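Local structure of glycoside hydrolase, family 11\:clostridium cellulosome enzyme, dockerin type i\:polysaccharide (Clostridium thermocellum, 2C71) at residues 22-27 against 48-53; 30-35 against 174-179; 141-146 against 168-173; 149-154 against 186-191. The protein removes acetyl groups from xylan as a metal-dependent family 4 carbohydrate esterase, and here holds a magnesium ion. All coordinates share one frame; numbering follows the deposited sequence. Where two conformers were deposited one is given.

How the contacts relate
From the N terminus, contact 1 closes the first loop, bringing helix 17-30 against helix 45-56 with strand 35-38 between them in the chain. Contact 2 opens at 30-35, inside that loop, and closes only at 174-179, so it crosses contact 1 and joins the exit of helix 17-30 to the end of helix 164-177. Contact 3, which sets helix 135-145 beside helix 164-177, is nested within the long loop of contact 2. Contact 4 starts on strand 151-155, inside contact 3, and ends on helix 185-192 beyond contact 2, crossing both. Together they tie neighbouring helices to one another and the last helix to the parallel sheet.

Contact 1: 22-27 against 48-53; sequences RVLDKL and AAIIRR
R53 reaches from helix 45-56 to D25 on helix 17-30 and forms a salt bridge that is also a nearly straight hydrogen bond: NH2 lies 2.8 Å from D25 OD1, with an N-H...O angle of 175°. The oxygen lies close to the guanidinium plane and is approached on its anti side, while the two flat groups are turned 42° from each other. A water closes a small ring beside this bond, accepting from R53 NH1 at 3.0 Å and donating to D25 OD1 at 2.7 Å. D28, one turn further along helix 17-30, forms a second salt bridge with the same NH2, so two carboxylates fix the rotation of the arginine head.

Arginine suits this position because its length spans the gap: CG is anti to the backbone N (chi1 178°) and the chain runs extended to NE. The guanidinium lies with one face over L24, whose CB is 3.6 Å from R53 CZ. Further in, L24 CD1 meets the arginine methylene CD at 3.8 Å and I50 CG1 at 3.6 Å. Leucine thus offers its CB to the guanidinium face and its CD1 methyl to both the arginine methylene and the buried isoleucine.

The segment axes stay 11.7 Å apart, so side chains make the whole contact, charged at the outer side and aliphatic in the buried part, where L24 also reaches F36 of the sheet. This is characteristic of neighbouring, roughly parallel helices from consecutive beta-alpha-beta crossovers, here linked through strand 35-38 in the NodB-type deacetylase fold.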
loop_
_atom_site.group_PDB
_atom_site.type_symbol
_atom_site.label_atom_id
_atom_site.label_comp_id
_atom_site.label_asym_id
_atom_site.label_seq_id
_atom_site.Cartn_x
_atom_site.Cartn_y
_atom_site.Cartn_z
ATOM N N ARG A 22 10.777 9.606 -4.424
ATOM C CA ARG A 22 11.059 9.051 -5.747
ATOM C C ARG A 22 9.835 8.435 -6.373
ATOM O O ARG A 22 9.590 8.572 -7.582
ATOM C CB ARG A 22 12.193 8.027 -5.680
ATOM C CG ARG A 22 13.502 8.544 -5.227
ATOM C CD ARG A 22 14.491 7.387 -5.122
ATOM N NE ARG A 22 15.710 7.901 -4.562
ATOM C CZ ARG A 22 16.639 7.135 -4.055
ATOM N NH1 ARG A 22 16.464 5.806 -3.959
ATOM N NH2 ARG A 22 17.753 7.700 -3.616
ATOM N N VAL A 23 9.052 7.697 -5.570
ATOM C CA VAL A 23 7.808 7.101 -6.062
ATOM C C VAL A 23 6.808 8.204 -6.382
ATOM O O VAL A 23 6.187 8.183 -7.458
ATOM C CB VAL A 23 7.238 6.105 -5.066
ATOM C CG1 VAL A 23 5.823 5.664 -5.437
ATOM C CG2 VAL A 23 8.149 4.853 -4.970
ATOM N N LEU A 24 6.601 9.166 -5.475
ATOM C CA LEU A 24 5.626 10.230 -5.711
ATOM C C LEU A 24 5.966 11.007 -6.983
ATOM O O LEU A 24 5.053 11.427 -7.698
ATOM C CB LEU A 24 5.521 11.151 -4.500
ATOM C CG LEU A 24 4.844 10.513 -3.275
ATOM C CD1 LEU A 24 5.092 11.364 -2.026
ATOM C CD2 LEU A 24 3.341 10.339 -3.486
ATOM N N ASP A 25 7.245 11.223 -7.246
ATOM C CA ASP A 25 7.645 11.931 -8.483
ATOM C C ASP A 25 7.210 11.162 -9.713
ATOM O O ASP A 25 6.790 11.783 -10.694
ATOM C CB ASP A 25 9.122 12.201 -8.498
ATOM C CG ASP A 25 9.578 13.261 -7.496
ATOM O OD1 ASP A 25 8.797 14.005 -6.937
ATOM O OD2 ASP A 25 10.843 13.391 -7.354
ATOM N N LYS A 26 7.361 9.827 -9.742
ATOM C CA LYS A 26 6.889 9.024 -10.871
ATOM C C LYS A 26 5.377 9.129 -11.013
ATOM O O LYS A 26 4.841 9.235 -12.115
ATOM C CB LYS A 26 7.266 7.551 -10.714
ATOM C CG LYS A 26 8.740 7.236 -10.720
ATOM C CD LYS A 26 9.455 7.589 -12.010
ATOM C CE LYS A 26 10.919 7.280 -11.907
ATOM N NZ LYS A 26 11.677 7.660 -13.057
ATOM N N LEU A 27 4.660 9.045 -9.897
ATOM C CA LEU A 27 3.197 9.114 -9.947
ATOM C C LEU A 27 2.745 10.470 -10.452
ATOM O O LEU A 27 1.748 10.572 -11.207
ATOM C CB LEU A 27 2.588 8.774 -8.605
ATOM C CG LEU A 27 2.973 7.378 -8.074
ATOM C CD1 LEU A 27 2.414 7.228 -6.633
ATOM C CD2 LEU A 27 2.511 6.268 -8.961
ATOM N N ALA A 48 5.892 14.624 8.028
ATOM C CA ALA A 48 4.533 15.162 7.921
ATOM C C ALA A 48 4.235 15.696 6.531
ATOM O O ALA A 48 3.139 15.446 5.995
ATOM C CB ALA A 48 4.340 16.289 8.962
ATOM N N ALA A 49 5.142 16.469 5.979
ATOM C CA ALA A 49 4.864 17.086 4.677
ATOM C C ALA A 49 4.711 16.054 3.572
ATOM O O ALA A 49 3.882 16.227 2.671
ATOM C CB ALA A 49 5.928 18.098 4.298
ATOM N N ILE A 50 5.510 14.984 3.593
ATOM C CA ILE A 50 5.405 13.986 2.544
ATOM C C ILE A 50 4.142 13.154 2.687
ATOM O O ILE A 50 3.507 12.768 1.718
ATOM C CB ILE A 50 6.673 13.133 2.385
ATOM C CG1 ILE A 50 6.689 12.510 1.006
ATOM C CG2 ILE A 50 6.860 12.149 3.502
ATOM C CD1 ILE A 50 8.018 11.914 0.595
ATOM N N ILE A 51 3.742 12.887 3.925
ATOM C CA ILE A 51 2.432 12.240 4.204
ATOM C C ILE A 51 1.318 13.116 3.649
ATOM O O ILE A 51 0.396 12.631 2.982
ATOM C CB ILE A 51 2.317 11.987 5.733
ATOM C CG1 ILE A 51 3.170 10.785 6.136
ATOM C CG2 ILE A 51 0.897 11.858 6.205
ATOM C CD1 ILE A 51 2.587 9.428 5.751
ATOM N N ARG A 52 1.385 14.430 3.902
ATOM C CA ARG A 52 0.351 15.327 3.420
ATOM C C ARG A 52 0.393 15.423 1.898
ATOM O O ARG A 52 -0.673 15.529 1.257
ATOM C CB ARG A 52 0.466 16.683 4.158
ATOM C CG ARG A 52 -0.695 17.653 3.958
ATOM C CD ARG A 52 -2.054 17.143 4.364
ATOM N NE ARG A 52 -2.387 17.222 5.788
ATOM C CZ ARG A 52 -3.515 17.766 6.291
ATOM N NH1 ARG A 52 -4.442 18.346 5.531
ATOM N NH2 ARG A 52 -3.769 17.673 7.573
ATOM N N ARG A 53 1.591 15.405 1.313
ATOM C CA ARG A 53 1.713 15.385 -0.132
ATOM C C ARG A 53 0.931 14.232 -0.737
ATOM O O ARG A 53 0.328 14.374 -1.820
ATOM C CB ARG A 53 3.198 15.271 -0.535
ATOM C CG ARG A 53 3.445 15.200 -2.032
ATOM C CD ARG A 53 4.911 15.181 -2.377
ATOM N NE ARG A 53 5.081 14.904 -3.798
ATOM C CZ ARG A 53 6.238 14.644 -4.391
ATOM N NH1 ARG A 53 7.350 14.495 -3.701
ATOM N NH2 ARG A 53 6.265 14.434 -5.714
HETATM O O HOH W 1 10.031 15.187 -4.879
#

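Contact 2: 30-35 against 174-179; sequences YNVKAT and TLKSRG
K176 extends its ammonium group to the backbone carbonyl of Y30, with NZ hydrogen-bonded to O at 3.1 Å. The donor lies in the carbonyl plane, at a C=O...N angle of 155°. Water 2 adds a second route: it accepts from K176 NZ at 2.9 Å and donates to N31 O, also at 2.9 Å. One lysine therefore holds two successive carbonyls, one directly and one through water. Its methylenes are useful too, since CE rests 4.0 Å from V32 CG2, the valine branch that stands anti to the carbonyl carbon.

These carbonyls are presented by the way helix 17-30 ends. N31 leaves the helix with a positive phi of 57°, which asparagine tolerates well, and a Schellman motif turns the chain toward the sheet. A cation near this C-terminal end probably also suits the partial negative charge there. The lysine comes from the last turn of its own helix, likewise closed by a Schellman motif, in which G179 adopts the positive phi that glycine takes readily and G179 N bonds to K176 O at 3.1 Å.

Y30 packs against I172 and P173, and its OH is hydrogen-bonded to D169, while V32 packs on I172 and F182. The contact thus joins helix 17-30 to helix 164-177, just before T35 enters the parallel sheet, where it bonds to L9 and F11; A34 already pairs with E60.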
loop_
_atom_site.group_PDB
_atom_site.type_symbol
_atom_site.label_atom_id
_atom_site.label_comp_id
_atom_site.label_asym_id
_atom_site.label_seq_id
_atom_site.Cartn_x
_atom_site.Cartn_y
_atom_site.Cartn_z
ATOM N N TYR A 30 3.189 10.607 -14.381
ATOM C CA TYR A 30 2.150 9.856 -15.109
ATOM C C TYR A 30 0.724 10.203 -14.701
ATOM O O TYR A 30 -0.227 9.653 -15.236
ATOM C CB TYR A 30 2.391 8.340 -14.949
ATOM C CG TYR A 30 3.673 7.914 -15.544
ATOM C CD1 TYR A 30 3.816 7.958 -16.905
ATOM C CD2 TYR A 30 4.755 7.448 -14.777
ATOM C CE1 TYR A 30 5.028 7.611 -17.495
ATOM C CE2 TYR A 30 5.953 7.085 -15.365
ATOM C CZ TYR A 30 6.094 7.168 -16.734
ATOM O OH TYR A 30 7.271 6.840 -17.380
ATOM N N ASN A 31 0.589 11.123 -13.750
ATOM C CA ASN A 31 -0.719 11.515 -13.243
ATOM C C ASN A 31 -1.499 10.329 -12.688
ATOM O O ASN A 31 -2.684 10.161 -12.977
ATOM C CB ASN A 31 -1.531 12.213 -14.337
ATOM C CG ASN A 31 -2.789 12.864 -13.801
ATOM O OD1 ASN A 31 -3.792 12.980 -14.507
ATOM N ND2 ASN A 31 -2.745 13.296 -12.546
ATOM N N VAL A 32 -0.826 9.507 -11.888
ATOM C CA VAL A 32 -1.412 8.266 -11.397
ATOM C C VAL A 32 -1.636 8.318 -9.890
ATOM O O VAL A 32 -0.778 8.785 -9.141
ATOM C CB VAL A 32 -0.528 7.052 -11.735
ATOM C CG1 VAL A 32 -0.874 5.875 -10.834
ATOM C CG2 VAL A 32 -0.683 6.673 -13.201
ATOM N N LYS A 33 -2.794 7.834 -9.453
ATOM C CA LYS A 33 -3.097 7.726 -8.009
ATOM C C LYS A 33 -2.738 6.367 -7.496
ATOM O O LYS A 33 -2.911 5.382 -8.199
ATOM C CB LYS A 33 -4.602 7.996 -7.764
ATOM C CG LYS A 33 -5.007 9.459 -8.173
ATOM C CD LYS A 33 -6.454 9.756 -7.936
ATOM C CE LYS A 33 -6.821 11.198 -8.486
ATOM N NZ LYS A 33 -6.469 11.463 -9.956
ATOM N N ALA A 34 -2.324 6.303 -6.240
ATOM C CA ALA A 34 -1.888 5.049 -5.598
ATOM C C ALA A 34 -2.269 5.093 -4.129
ATOM O O ALA A 34 -2.839 6.061 -3.630
ATOM C CB ALA A 34 -0.410 4.824 -5.806
ATOM N N THR A 35 -1.921 4.017 -3.424
ATOM C CA THR A 35 -2.178 3.872 -1.997
ATOM C C THR A 35 -0.871 3.524 -1.287
ATOM O O THR A 35 -0.147 2.641 -1.754
ATOM C CB THR A 35 -3.233 2.803 -1.706
ATOM O OG1 THR A 35 -4.409 3.068 -2.500
ATOM C CG2 THR A 35 -3.631 2.750 -0.249
ATOM N N THR A 174 2.817 0.540 -19.773
ATOM C CA THR A 174 2.402 -0.735 -20.334
ATOM C C THR A 174 0.962 -1.034 -19.948
ATOM O O THR A 174 0.142 -1.384 -20.817
ATOM C CB THR A 174 3.284 -1.904 -19.870
ATOM O OG1 THR A 174 4.596 -1.739 -20.388
ATOM C CG2 THR A 174 2.731 -3.258 -20.328
ATOM N N LEU A 175 0.614 -0.890 -18.681
ATOM C CA LEU A 175 -0.745 -1.223 -18.301
ATOM C C LEU A 175 -1.741 -0.203 -18.891
ATOM O O LEU A 175 -2.831 -0.591 -19.312
ATOM C CB LEU A 175 -0.875 -1.354 -16.784
ATOM C CG LEU A 175 -0.074 -2.505 -16.172
ATOM C CD1 LEU A 175 -0.368 -2.652 -14.671
ATOM C CD2 LEU A 175 -0.318 -3.848 -16.945
ATOM N N LYS A 176 -1.378 1.075 -18.959
ATOM C CA LYS A 176 -2.289 2.017 -19.635
ATOM C C LYS A 176 -2.531 1.587 -21.082
ATOM O O LYS A 176 -3.654 1.682 -21.590
ATOM C CB LYS A 176 -1.758 3.443 -19.593
ATOM C CG LYS A 176 -1.924 4.101 -18.246
ATOM C CD LYS A 176 -1.542 5.560 -18.346
ATOM C CE LYS A 176 -1.660 6.315 -17.048
ATOM N NZ LYS A 176 -1.591 7.803 -17.295
ATOM N N SER A 177 -1.476 1.116 -21.739
ATOM C CA SER A 177 -1.643 0.819 -23.181
ATOM C C SER A 177 -2.500 -0.460 -23.312
ATOM O O SER A 177 -3.106 -0.660 -24.365
ATOM C CB SER A 177 -0.257 0.680 -23.808
ATOM O OG SER A 177 0.441 1.931 -23.803
ATOM N N ARG A 178 -2.587 -1.274 -22.275
ATOM C CA ARG A 178 -3.418 -2.467 -22.282
ATOM C C ARG A 178 -4.853 -2.235 -21.799
ATOM O O ARG A 178 -5.612 -3.175 -21.657
ATOM C CB ARG A 178 -2.780 -3.565 -21.432
ATOM C CG ARG A 178 -1.499 -4.058 -21.985
ATOM C CD ARG A 178 -0.954 -5.181 -21.119
ATOM N NE ARG A 178 0.345 -5.636 -21.574
ATOM C CZ ARG A 178 0.945 -6.736 -21.134
ATOM N NH1 ARG A 178 0.371 -7.502 -20.219
ATOM N NH2 ARG A 178 2.131 -7.061 -21.617
ATOM N N GLY A 179 -5.201 -0.987 -21.538
ATOM C CA GLY A 179 -6.565 -0.629 -21.192
ATOM C C GLY A 179 -6.806 -0.493 -19.706
ATOM O O GLY A 179 -7.971 -0.414 -19.324
HETATM O O HOH W 2 -3.531 8.682 -15.346
#

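Contact 3: 141-146 against 168-173; sequences AVINGV and LDIIIP
V142 and I143 on helix 135-145 face I170 and I171 on helix 164-177, two neighbouring helices joined in the chain through strand 151-155 and packed along the outside of the parallel sheet of this alpha/beta fold. The segment axes differ by only 18° and lie 9.8 Å apart, so the seam between them is filled by branched aliphatic side chains that cross one another.

Two fits make up the contact. In the first, V142 and I171 cross at about a right angle, the fork of the valine meeting the CG2 and CD1 methyls of the isoleucine. I171 CD1 settles against the CG2 branch of V142 at 3.7 Å and stays within 3.9 Å of V142 CB, while I171 CG2 touches the other branch, V142 CG1, at 4.0 Å. Each prong thus has its own partner, which suits beta-branched residues: branching at CB restricts rotation near the helix backbone and sets two methyl-bearing arms side by side. V142 also turns CG1 toward I152 of the strand beneath, and A139 helps to cover both isoleucines.

The second fit has the opposite shape, a long thin bump entering a hollow. I143 has CG1 beside its backbone N (chi1 -69°) and an extended end (chi2 161°), which carries its terminal methyl across to the other helix. There it enters the hollow between the CG2 branch of I170 and the backbone of I171: I143 CD1 lies 3.7 Å from I170 CG2 and 4.0 Å from the backbone CA of I171.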
loop_
_atom_site.group_PDB
_atom_site.type_symbol
_atom_site.label_atom_id
_atom_site.label_comp_id
_atom_site.label_asym_id
_atom_site.label_seq_id
_atom_site.Cartn_x
_atom_site.Cartn_y
_atom_site.Cartn_z
ATOM N N ALA A 141 7.314 -8.690 -13.562
ATOM C CA ALA A 141 6.584 -9.451 -12.555
ATOM C C ALA A 141 5.176 -8.898 -12.361
ATOM O O ALA A 141 4.214 -9.654 -12.237
ATOM C CB ALA A 141 7.343 -9.448 -11.236
ATOM N N VAL A 142 5.065 -7.574 -12.337
ATOM C CA VAL A 142 3.771 -6.916 -12.200
ATOM C C VAL A 142 2.922 -7.100 -13.454
ATOM O O VAL A 142 1.774 -7.538 -13.379
ATOM C CB VAL A 142 3.929 -5.412 -11.914
ATOM C CG1 VAL A 142 2.578 -4.715 -11.978
ATOM C CG2 VAL A 142 4.584 -5.195 -10.558
ATOM N N ILE A 143 3.495 -6.764 -14.605
ATOM C CA ILE A 143 2.725 -6.717 -15.873
ATOM C C ILE A 143 2.180 -8.083 -16.242
ATOM O O ILE A 143 1.061 -8.180 -16.754
ATOM C CB ILE A 143 3.593 -6.131 -16.960
ATOM C CG1 ILE A 143 3.857 -4.641 -16.709
ATOM C CG2 ILE A 143 3.079 -6.509 -18.379
ATOM C CD1 ILE A 143 5.035 -4.128 -17.475
ATOM N N ASN A 144 2.934 -9.140 -16.012
ATOM C CA ASN A 144 2.475 -10.476 -16.348
ATOM C C ASN A 144 1.509 -11.074 -15.358
ATOM O O ASN A 144 0.846 -12.020 -15.703
ATOM C CB ASN A 144 3.703 -11.363 -16.685
ATOM C CG ASN A 144 4.422 -10.898 -17.947
ATOM O OD1 ASN A 144 3.886 -11.076 -19.094
ATOM N ND2 ASN A 144 5.593 -10.343 -17.809
ATOM N N GLY A 145 1.384 -10.521 -14.160
ATOM C CA GLY A 145 0.507 -11.015 -13.124
ATOM C C GLY A 145 -0.811 -10.296 -13.003
ATOM O O GLY A 145 -1.736 -10.850 -12.442
ATOM N N VAL A 146 -0.891 -9.069 -13.485
ATOM C CA VAL A 146 -2.109 -8.319 -13.264
ATOM C C VAL A 146 -3.273 -8.857 -14.096
ATOM O O VAL A 146 -3.129 -9.366 -15.197
ATOM C CB VAL A 146 -1.968 -6.819 -13.544
ATOM C CG1 VAL A 146 -1.088 -6.110 -12.513
ATOM C CG2 VAL A 146 -1.597 -6.553 -14.928
ATOM N N LEU A 168 8.276 1.624 -12.350
ATOM C CA LEU A 168 7.021 2.291 -12.686
ATOM C C LEU A 168 7.057 2.923 -14.090
ATOM O O LEU A 168 6.005 3.074 -14.701
ATOM C CB LEU A 168 6.667 3.363 -11.646
ATOM C CG LEU A 168 6.475 2.828 -10.221
ATOM C CD1 LEU A 168 6.222 4.001 -9.263
ATOM C CD2 LEU A 168 5.317 1.864 -10.146
ATOM N N ASP A 169 8.251 3.275 -14.566
ATOM C CA ASP A 169 8.385 3.775 -15.961
ATOM C C ASP A 169 8.022 2.770 -17.013
ATOM O O ASP A 169 7.787 3.177 -18.160
ATOM C CB ASP A 169 9.795 4.301 -16.245
ATOM C CG ASP A 169 10.089 5.599 -15.538
ATOM O OD1 ASP A 169 9.246 6.540 -15.575
ATOM O OD2 ASP A 169 11.191 5.694 -14.954
ATOM N N ILE A 170 8.014 1.468 -16.681
ATOM C CA ILE A 170 7.531 0.405 -17.543
ATOM C C ILE A 170 6.102 0.035 -17.175
ATOM O O ILE A 170 5.230 -0.069 -18.048
ATOM C CB ILE A 170 8.449 -0.814 -17.500
ATOM C CG1 ILE A 170 9.846 -0.447 -17.966
ATOM C CG2 ILE A 170 7.874 -1.963 -18.300
ATOM C CD1 ILE A 170 10.901 -1.495 -17.620
ATOM N N ILE A 171 5.841 -0.210 -15.886
ATOM C CA ILE A 171 4.514 -0.657 -15.455
ATOM C C ILE A 171 3.410 0.278 -15.898
ATOM O O ILE A 171 2.378 -0.190 -16.413
ATOM C CB ILE A 171 4.491 -0.828 -13.916
ATOM C CG1 ILE A 171 5.432 -1.972 -13.467
ATOM C CG2 ILE A 171 3.084 -1.063 -13.426
ATOM C CD1 ILE A 171 5.757 -1.935 -11.985
ATOM N N ILE A 172 3.554 1.566 -15.598
ATOM C CA ILE A 172 2.434 2.489 -15.822
ATOM C C ILE A 172 2.109 2.603 -17.331
ATOM O O ILE A 172 0.962 2.385 -17.730
ATOM C CB ILE A 172 2.621 3.796 -15.051
ATOM C CG1 ILE A 172 2.502 3.535 -13.553
ATOM C CG2 ILE A 172 1.560 4.816 -15.551
ATOM C CD1 ILE A 172 2.962 4.692 -12.679
ATOM N N PRO A 173 3.097 2.918 -18.180
ATOM C CA PRO A 173 2.758 2.990 -19.629
ATOM C C PRO A 173 2.235 1.676 -20.192
ATOM O O PRO A 173 1.314 1.670 -21.011
ATOM C CB PRO A 173 4.062 3.449 -20.254
ATOM C CG PRO A 173 4.804 4.166 -19.167
ATOM C CD PRO A 173 4.464 3.416 -17.932
#

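Contact 4: 149-154 against 186-191; sequences GTIILL and TELFTL
L188 of helix 185-192 sends one methyl to the segment 149-154, where its CD2 touches both G149 and I151. L188 CD2 lies 4.0 Å from I151 CG1, the two side chains meeting at an angle, and 3.8 Å from the carbonyl oxygen G149 O, a van der Waals contact. The leucine gets there with CG anti to its backbone N (chi1 179°), which carries the branched end off the helix toward the strand. Isoleucine suits position 151, a buried place, because its CG1 arm is long enough to reach the helix although its CB bond does not aim at it. G149, with a positive phi of 96° that glycine adopts readily, brings bare backbone close to the leucine, and its backbone hydrogen bonds to L6 and V207 fix it there. L6 and V207 also touch L188, adding to its buried surroundings.

The other face of the helix is looser and more polar. T190 is exposed and turns back on its own helix: OG1 donates to T186 O at 2.8 Å from above the carbonyl plane, while T190 N reaches the same oxygen at 3.0 Å from the opposite face. L191 is exposed as well, although it still touches L6. F189 is buried, its ring meeting Y204 edge to face.

No hydrogen bond crosses between 149-154 and 186-191. The late helix is therefore fitted to the sheet here by apolar contact, centred on a single leucine methyl, while polar groups pair in other directions: T190 OG1 with T186 O, and the backbone of I151 with L124 and N205.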
loop_
_atom_site.group_PDB
_atom_site.type_symbol
_atom_site.label_atom_id
_atom_site.label_comp_id
_atom_site.label_asym_id
_atom_site.label_seq_id
_atom_site.Cartn_x
_atom_site.Cartn_y
_atom_site.Cartn_z
ATOM N N GLY A 149 -8.895 -5.844 -11.501
ATOM C CA GLY A 149 -9.144 -5.918 -10.086
ATOM C C GLY A 149 -7.926 -6.225 -9.204
ATOM O O GLY A 149 -8.067 -6.218 -7.977
ATOM N N THR A 150 -6.761 -6.463 -9.802
ATOM C CA THR A 150 -5.589 -6.803 -8.980
ATOM C C THR A 150 -5.179 -5.623 -8.091
ATOM O O THR A 150 -5.089 -4.474 -8.534
ATOM C CB THR A 150 -4.420 -7.174 -9.885
ATOM O OG1 THR A 150 -4.753 -8.339 -10.655
ATOM C CG2 THR A 150 -3.103 -7.369 -9.167
ATOM N N ILE A 151 -4.797 -5.971 -6.855
ATOM C CA ILE A 151 -4.066 -5.092 -5.948
ATOM C C ILE A 151 -2.583 -5.443 -6.104
ATOM O O ILE A 151 -2.222 -6.604 -5.925
ATOM C CB ILE A 151 -4.543 -5.256 -4.520
ATOM C CG1 ILE A 151 -6.030 -4.879 -4.369
ATOM C CG2 ILE A 151 -3.652 -4.477 -3.549
ATOM C CD1 ILE A 151 -6.645 -5.257 -2.996
ATOM N N ILE A 152 -1.760 -4.483 -6.489
ATOM C CA ILE A 152 -0.320 -4.692 -6.719
ATOM C C ILE A 152 0.421 -4.254 -5.465
ATOM O O ILE A 152 0.280 -3.101 -5.033
ATOM C CB ILE A 152 0.166 -3.827 -7.893
ATOM C CG1 ILE A 152 -0.609 -4.106 -9.197
ATOM C CG2 ILE A 152 1.666 -4.042 -8.092
ATOM C CD1 ILE A 152 -0.415 -3.063 -10.235
ATOM N N LEU A 153 1.181 -5.154 -4.857
ATOM C CA LEU A 153 1.957 -4.915 -3.635
ATOM C C LEU A 153 3.418 -4.645 -4.045
ATOM O O LEU A 153 4.144 -5.564 -4.460
ATOM C CB LEU A 153 1.842 -6.074 -2.692
ATOM C CG LEU A 153 2.436 -5.884 -1.280
ATOM C CD1 LEU A 153 2.012 -7.067 -0.410
ATOM C CD2 LEU A 153 3.934 -5.697 -1.221
ATOM N N LEU A 154 3.843 -3.379 -3.960
ATOM C CA LEU A 154 5.214 -2.941 -4.090
ATOM C C LEU A 154 5.657 -2.284 -2.788
ATOM O O LEU A 154 4.872 -2.086 -1.873
ATOM C CB LEU A 154 5.362 -1.979 -5.296
ATOM C CG LEU A 154 5.101 -2.611 -6.648
ATOM C CD1 LEU A 154 5.049 -1.515 -7.732
ATOM C CD2 LEU A 154 6.204 -3.665 -6.991
ATOM N N THR A 186 -9.760 2.636 -2.126
ATOM C CA THR A 186 -11.147 3.050 -1.924
ATOM C C THR A 186 -11.851 3.127 -3.267
ATOM O O THR A 186 -13.010 2.690 -3.397
ATOM C CB THR A 186 -11.251 4.383 -1.129
ATOM O OG1 THR A 186 -10.967 4.122 0.255
ATOM C CG2 THR A 186 -12.606 5.049 -1.226
ATOM N N GLU A 187 -11.198 3.712 -4.262
ATOM C CA GLU A 187 -11.792 3.831 -5.572
ATOM C C GLU A 187 -12.038 2.468 -6.206
ATOM O O GLU A 187 -13.064 2.241 -6.866
ATOM C CB GLU A 187 -10.912 4.678 -6.461
ATOM C CG GLU A 187 -10.901 6.157 -6.165
ATOM C CD GLU A 187 -9.733 6.950 -6.787
ATOM O OE1 GLU A 187 -8.805 6.372 -7.472
ATOM O OE2 GLU A 187 -9.708 8.229 -6.554
ATOM N N LEU A 188 -11.091 1.530 -6.044
ATOM C CA LEU A 188 -11.255 0.196 -6.604
ATOM C C LEU A 188 -12.533 -0.465 -6.078
ATOM O O LEU A 188 -13.340 -0.990 -6.838
ATOM C CB LEU A 188 -10.030 -0.651 -6.264
ATOM C CG LEU A 188 -10.073 -2.080 -6.778
ATOM C CD1 LEU A 188 -10.249 -2.118 -8.305
ATOM C CD2 LEU A 188 -8.802 -2.882 -6.355
ATOM N N PHE A 189 -12.714 -0.452 -4.765
ATOM C CA PHE A 189 -13.927 -1.005 -4.170
ATOM C C PHE A 189 -15.161 -0.284 -4.711
ATOM O O PHE A 189 -16.143 -0.897 -5.125
ATOM C CB PHE A 189 -13.895 -0.914 -2.659
ATOM C CG PHE A 189 -13.121 -2.063 -1.992
ATOM C CD1 PHE A 189 -11.745 -2.152 -2.091
ATOM C CD2 PHE A 189 -13.803 -3.019 -1.283
ATOM C CE1 PHE A 189 -11.075 -3.235 -1.431
ATOM C CE2 PHE A 189 -13.163 -4.050 -0.635
ATOM C CZ PHE A 189 -11.817 -4.155 -0.742
ATOM N N THR A 190 -15.145 1.042 -4.660
ATOM C CA THR A 190 -16.336 1.849 -5.005
ATOM C C THR A 190 -16.734 1.598 -6.475
ATOM O O THR A 190 -17.909 1.403 -6.783
ATOM C CB THR A 190 -16.051 3.303 -4.699
ATOM O OG1 THR A 190 -15.707 3.510 -3.319
ATOM C CG2 THR A 190 -17.244 4.167 -4.969
ATOM N N LEU A 191 -15.769 1.650 -7.367
ATOM C CA LEU A 191 -16.067 1.528 -8.789
ATOM C C LEU A 191 -16.528 0.141 -9.164
ATOM O O LEU A 191 -17.215 -0.057 -10.194
ATOM C CB LEU A 191 -14.830 1.894 -9.640
ATOM C CG LEU A 191 -14.446 3.351 -9.589
ATOM C CD1 LEU A 191 -12.997 3.530 -10.067
ATOM C CD2 LEU A 191 -15.376 4.212 -10.441
#